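Local coordinates for 3-alpha-hydroxysteroid dehydrogenase (Pseudomonas sp., PDB 2DKN), which catalyses the NAD-dependent oxidation of the 3-alpha-hydroxyl group of steroids, as a short-chain dehydrogenase built on a Rossmann fold, at residues Asn86-Gly89 with Val90-Leu93; Thr161-Ala164 with Arg165-Val169. All blocks are in the same frame, centred on the assembly; numbering follows the deposited sequence.

Contact 1: residues Asn86-Gly89 with Val90-Leu93; sequences NYFG and VSAL
Ser91 lifts its hydroxyl into the angle between two aromatic side chains of the preceding turn, Tyr87 and Phe88. Its OG stands 3.9 Å from Tyr87 CE2 and 3.7 Å from Phe88 CD1, meeting each ring obliquely. The torsion that places OG between its own backbone N and carbonyl carbon (chi1 64°) turns it back along the helix, where this small side chain also stands 3.4 Å from Phe88 CA; any bond from OG to Tyr87 O is weak and unsettled. The rings themselves pack closely: Tyr87 CD2 lies 3.6 Å above the Phe88 plane, over its centre, while Phe88 CG sits at the tyrosine's edge and in its plane.

The backbone beneath carries a pi-type widening at residues 86-88. Val90 N makes no bond to the carbonyl of Asn86, and Val90 CG2 packs 3.3 Å from Asn86 O. Tyr87 O takes the regular helical bond from Ser91 N at 2.9 Å and a weak one from Val90 N. Gly89 brings no side chain, and its carbonyl O is approached by Leu93 CD1 at 3.4 Å.

All this belongs to helix 79-102, the crossover between parallel strands 65-68 and 108-112. Tyr87 and Val90 pack on helix 149-166, Phe88 reaches helices 126-133 and 136-146, Leu93 touches helix 45-59, and Asn86 OD1 accepts a hydrogen bond from Val72 N near the bound NADH.

Contact 2: residues Thr161-Ala164 with Arg165-Val169; sequences TCLA and RRNVV
Leu163 lays one branch, CD1, against the guanidinium of Arg166 and the side chain of Asn167. CD1 lies 3.6 Å from Arg166 NH2 and approaches the guanidinium obliquely. With CG anti to the backbone N (chi1 174°), the leucine tip swings toward the following turn, although its first bond points away from it. Arg166 follows an extended path until chi3 (71°), where the chain bends and brings the guanidinium across the leucine. Its CB rests 3.2 Å from Cys162 O, a contact set by the helical backbone, while the length of the arginine lets NH1 span from the helix to Leu132 O, to which it is hydrogen-bonded.

The backbone marks the last turn of helix 149-166. Arg165, Arg166 and Asn167 each give their N-H to the carbonyl four residues back, the bond from Arg166 N to Cys162 O being short at 2.7 Å. Asn167 is the first residue to leave helical angles and also precedes helix 168-173, so the chain breaks step here. Val168 N finds a weak bond to Arg165 O. Ala164, with only a methyl, fits where the helix lies on strand 177-183, against Leu178 and Val180.

Arg165 heads elsewhere: its alkyl part passes Thr161 O, CG lying 3.7 Å away, before NE bonds to Ala252 O and NH2 to Arg251 O, both of the second subunit, beside the salt bridge from NH2 to Asp247 of that subunit. The two adjacent arginines therefore point to different partners, Arg165 chiefly to the second subunit and Arg166 to Leu132 O of its own chain, and the buried charge of Arg165 is probably stabilised by the carboxylate it meets.

Overall arrangement
From the N terminus, the chain runs through strand 65-68 into helix 79-102, where contact 1 lies within the crossover leading to strand 108-112. Only after helices 126-133 and 136-146 does it enter helix 149-166; contact 2 spans the end of that helix and the start of helix 168-173, ahead of strand 177-183. Each contact is a local turn of continuous chain, closing no long loop, and the two follow in series without nesting or crossing. Their centres are about 13 Å apart, yet they touch: Leu163 CD1 packs 3.6 Å from Tyr87 OH, joining two helices of the Rossmann fold. Contact 2 alone of the two reaches the second subunit, notably through Arg165.

Contact 1: residues Asn86-Gly89 with Val90-Leu93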
ATOM      1  N   ASN A  86      10.647  13.170  12.803  1.00  5.81           N
ATOM      2  CA  ASN A  86      10.141  12.114  11.928  1.00  6.16           C
ATOM      3  C   ASN A  86      10.081  10.755  12.587  1.00  6.86           C
ATOM      4  O   ASN A  86       9.242   9.915  12.211  1.00  7.86           O
ATOM      5  CB  ASN A  86      10.962  11.998  10.645  1.00  6.66           C
ATOM      6  CG  ASN A  86      10.795  13.204   9.734  1.00  6.93           C
ATOM      7  OD1 ASN A  86      10.087  14.145  10.074  1.00  7.90           O
ATOM      8  ND2 ASN A  86      11.443  13.169   8.561  1.00  7.47           N
ATOM      9  N   TYR A  87      11.004  10.503  13.516  1.00  5.60           N
ATOM     10  CA  TYR A  87      10.961   9.248  14.250  1.00  6.57           C
ATOM     11  C   TYR A  87      10.299   9.410  15.625  1.00  7.30           C
ATOM     12  O   TYR A  87       9.242   8.816  15.884  1.00  8.64           O
ATOM     13  CB  TYR A  87      12.342   8.597  14.411  1.00  6.82           C
ATOM     14  CG  TYR A  87      12.204   7.198  14.952  1.00  7.04           C
ATOM     15  CD1 TYR A  87      11.984   6.111  14.096  1.00  7.95           C
ATOM     16  CD2 TYR A  87      12.241   6.960  16.320  1.00  7.85           C
ATOM     17  CE1 TYR A  87      11.831   4.820  14.596  1.00  7.12           C
ATOM     18  CE2 TYR A  87      12.083   5.686  16.820  1.00  7.97           C
ATOM     19  CZ  TYR A  87      11.878   4.624  15.966  1.00  8.07           C
ATOM     20  OH  TYR A  87      11.720   3.354  16.501  1.00  8.68           O
ATOM     21  N   PHE A  88      10.907  10.212  16.488  1.00  6.58           N
ATOM     22  CA  PHE A  88      10.476  10.283  17.881  1.00  8.38           C
ATOM     23  C   PHE A  88       9.172  11.048  18.087  1.00  8.30           C
ATOM     24  O   PHE A  88       8.409  10.732  19.008  1.00  8.15           O
ATOM     25  CB  PHE A  88      11.622  10.785  18.782  1.00  8.12           C
ATOM     26  CG  PHE A  88      12.729   9.786  18.914  1.00  8.27           C
ATOM     27  CD1 PHE A  88      12.593   8.702  19.777  1.00  8.41           C
ATOM     28  CD2 PHE A  88      13.867   9.879  18.120  1.00  7.25           C
ATOM     29  CE1 PHE A  88      13.594   7.752  19.862  1.00  7.51           C
ATOM     30  CE2 PHE A  88      14.882   8.936  18.218  1.00  7.29           C
ATOM     31  CZ  PHE A  88      14.742   7.880  19.080  1.00  7.34           C
ATOM     32  N   GLY A  89       8.879  12.031  17.229  1.00  7.90           N
ATOM     33  CA  GLY A  89       7.546  12.675  17.258  1.00  7.88           C
ATOM     34  C   GLY A  89       6.391  11.717  16.916  1.00  8.25           C
ATOM     35  O   GLY A  89       5.227  11.946  17.266  1.00 10.30           O
ATOM     36  N   VAL A  90       6.711  10.669  16.169  1.00  6.33           N
ATOM     37  CA  VAL A  90       5.763   9.616  15.853  1.00  6.95           C
ATOM     38  C   VAL A  90       5.735   8.593  16.989  1.00  7.85           C
ATOM     39  O   VAL A  90       4.678   8.288  17.564  1.00  6.92           O
ATOM     40  CB  VAL A  90       6.144   8.892  14.533  1.00  5.69           C
ATOM     41  CG1 VAL A  90       5.223   7.667  14.306  1.00  6.42           C
ATOM     42  CG2 VAL A  90       6.109   9.881  13.347  1.00  5.25           C
ATOM     43  N   SER A  91       6.903   8.065  17.330  1.00  7.09           N
ATOM     44  CA  SER A  91       6.924   6.934  18.266  1.00  7.92           C
ATOM     45  C   SER A  91       6.369   7.329  19.628  1.00  6.97           C
ATOM     46  O   SER A  91       5.656   6.550  20.255  1.00  6.90           O
ATOM     47  CB  SER A  91       8.333   6.339  18.378  1.00  7.77           C
ATOM     48  OG  SER A  91       9.238   7.272  18.926  1.00  8.38           O
ATOM     49  N   ALA A  92       6.685   8.534  20.086  1.00  7.38           N
ATOM     50  CA  ALA A  92       6.234   8.950  21.424  1.00  8.00           C
ATOM     51  C   ALA A  92       4.731   9.156  21.452  1.00  8.37           C
ATOM     52  O   ALA A  92       4.101   8.932  22.488  1.00 10.04           O
ATOM     53  CB  ALA A  92       6.960  10.208  21.902  1.00  8.57           C
ATOM     54  N   LEU A  93       4.151   9.578  20.329  1.00  8.49           N
ATOM     55  CA  LEU A  93       2.701   9.745  20.263  1.00  8.87           C
ATOM     56  C   LEU A  93       2.014   8.388  20.205  1.00  8.14           C
ATOM     57  O   LEU A  93       1.000   8.191  20.858  1.00  8.37           O
ATOM     58  CB  LEU A  93       2.285  10.643  19.103  1.00 10.82           C
ATOM     59  CG  LEU A  93       2.161  12.092  19.608  1.00 13.40           C
ATOM     60  CD1 LEU A  93       3.479  12.611  20.152  1.00 13.79           C
ATOM     61  CD2 LEU A  93       1.667  12.957  18.532  1.00 16.70           C
TER

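Contact 2: residues Thr161-Ala164 with Arg165-Val169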
ATOM      1  N   THR A 161       9.100   3.224   9.656  1.00  5.81           N
ATOM      2  CA  THR A 161       8.356   2.169   8.927  1.00  6.77           C
ATOM      3  C   THR A 161       8.606   0.792   9.537  1.00  6.97           C
ATOM      4  O   THR A 161       7.655   0.028   9.783  1.00  7.90           O
ATOM      5  CB  THR A 161       8.647   2.233   7.389  1.00  6.04           C
ATOM      6  OG1 THR A 161       8.328   3.551   6.916  1.00  6.51           O
ATOM      7  CG2 THR A 161       7.789   1.228   6.613  1.00  6.35           C
ATOM      8  N   CYS A 162       9.879   0.497   9.820  1.00  7.17           N
ATOM      9  CA  CYS A 162      10.278  -0.719  10.546  1.00  9.69           C
ATOM     10  C   CYS A 162       9.624  -0.839  11.907  1.00  9.76           C
ATOM     11  O   CYS A 162       9.237  -1.931  12.332  1.00 10.61           O
ATOM     12  CB  CYS A 162      11.796  -0.764  10.739  1.00 11.25           C
ATOM     13  SG  CYS A 162      12.698  -1.266   9.245  1.00 16.15           S
ATOM     14  N   LEU A 163       9.555   0.282  12.607  1.00  7.83           N
ATOM     15  CA  LEU A 163       8.923   0.356  13.922  1.00  8.54           C
ATOM     16  C   LEU A 163       7.476  -0.142  13.864  1.00  8.37           C
ATOM     17  O   LEU A 163       7.074  -0.995  14.670  1.00  7.68           O
ATOM     18  CB  LEU A 163       9.000   1.798  14.465  1.00  8.44           C
ATOM     19  CG  LEU A 163       8.247   2.046  15.784  1.00  9.60           C
ATOM     20  CD1 LEU A 163       8.893   1.238  16.887  1.00  9.35           C
ATOM     21  CD2 LEU A 163       8.159   3.545  16.141  1.00  9.84           C
ATOM     22  N   ALA A 164       6.705   0.363  12.900  1.00  7.15           N
ATOM     23  CA  ALA A 164       5.314  -0.049  12.729  1.00  7.52           C
ATOM     24  C   ALA A 164       5.216  -1.572  12.537  1.00  8.06           C
ATOM     25  O   ALA A 164       4.388  -2.246  13.153  1.00  8.22           O
ATOM     26  CB  ALA A 164       4.689   0.674  11.543  1.00  6.96           C
ATOM     27  N   ARG A 165       6.090  -2.102  11.702  1.00  6.38           N
ATOM     28  CA  ARG A 165       6.073  -3.532  11.391  1.00  5.41           C
ATOM     29  C   ARG A 165       6.585  -4.374  12.559  1.00  6.56           C
ATOM     30  O   ARG A 165       6.040  -5.441  12.851  1.00  5.88           O
ATOM     31  CB  ARG A 165       6.864  -3.785  10.128  1.00  5.20           C
ATOM     32  CG  ARG A 165       6.145  -3.228   8.887  1.00  4.88           C
ATOM     33  CD  ARG A 165       7.066  -3.216   7.668  1.00  6.64           C
ATOM     34  NE  ARG A 165       7.294  -4.543   7.099  1.00  6.02           N
ATOM     35  CZ  ARG A 165       6.383  -5.247   6.420  1.00  6.31           C
ATOM     36  NH1 ARG A 165       5.144  -4.789   6.276  1.00  6.60           N
ATOM     37  NH2 ARG A 165       6.692  -6.446   5.932  1.00  6.12           N
ATOM     38  N   ARG A 166       7.616  -3.876  13.237  1.00  8.14           N
ATOM     39  CA  ARG A 166       8.199  -4.621  14.356  1.00 10.67           C
ATOM     40  C   ARG A 166       7.199  -4.813  15.485  1.00 11.57           C
ATOM     41  O   ARG A 166       7.187  -5.866  16.151  1.00 13.27           O
ATOM     42  CB  ARG A 166       9.452  -3.927  14.883  1.00 11.80           C
ATOM     43  CG  ARG A 166      10.212  -4.762  15.903  1.00 13.60           C
ATOM     44  CD  ARG A 166      11.274  -3.913  16.599  1.00 14.26           C
ATOM     45  NE  ARG A 166      10.667  -2.943  17.506  1.00 14.63           N
ATOM     46  CZ  ARG A 166      11.338  -1.932  18.062  1.00 15.97           C
ATOM     47  NH1 ARG A 166      12.627  -1.742  17.778  1.00 14.95           N
ATOM     48  NH2 ARG A 166      10.720  -1.098  18.879  1.00 17.26           N
ATOM     49  N   ASN A 167       6.360  -3.807  15.701  1.00 12.45           N
ATOM     50  CA  ASN A 167       5.415  -3.793  16.843  1.00 12.67           C
ATOM     51  C   ASN A 167       4.010  -4.316  16.477  1.00 10.80           C
ATOM     52  O   ASN A 167       3.029  -4.078  17.186  1.00  9.60           O
ATOM     53  CB  ASN A 167       5.304  -2.361  17.381  1.00 13.62           C
ATOM     54  CG  ASN A 167       6.593  -1.872  18.083  1.00 15.38           C
ATOM     55  OD1 ASN A 167       6.675  -0.696  18.459  1.00 17.00           O
ATOM     56  ND2 ASN A 167       7.581  -2.760  18.272  1.00 12.81           N
ATOM     57  N   VAL A 168       3.927  -5.028  15.359  1.00  9.16           N
ATOM     58  CA  VAL A 168       2.669  -5.532  14.819  1.00  8.65           C
ATOM     59  C   VAL A 168       1.874  -6.360  15.830  1.00  8.50           C
ATOM     60  O   VAL A 168       0.657  -6.243  15.960  1.00  8.80           O
ATOM     61  CB  VAL A 168       2.947  -6.332  13.481  1.00  6.53           C
ATOM     62  CG1 VAL A 168       3.655  -7.635  13.744  1.00  5.50           C
ATOM     63  CG2 VAL A 168       1.633  -6.593  12.709  1.00  6.33           C
ATOM     64  N   VAL A 169       2.574  -7.198  16.576  1.00  9.65           N
ATOM     65  CA  VAL A 169       1.883  -8.062  17.550  1.00 10.11           C
ATOM     66  C   VAL A 169       1.386  -7.261  18.762  1.00 10.35           C
ATOM     67  O   VAL A 169       0.263  -7.454  19.190  1.00 10.27           O
ATOM     68  CB  VAL A 169       2.800  -9.220  17.995  1.00 11.27           C
ATOM     69  CG1 VAL A 169       2.181  -9.977  19.167  1.00 12.31           C
ATOM     70  CG2 VAL A 169       3.022 -10.142  16.827  1.00 10.85           C
TER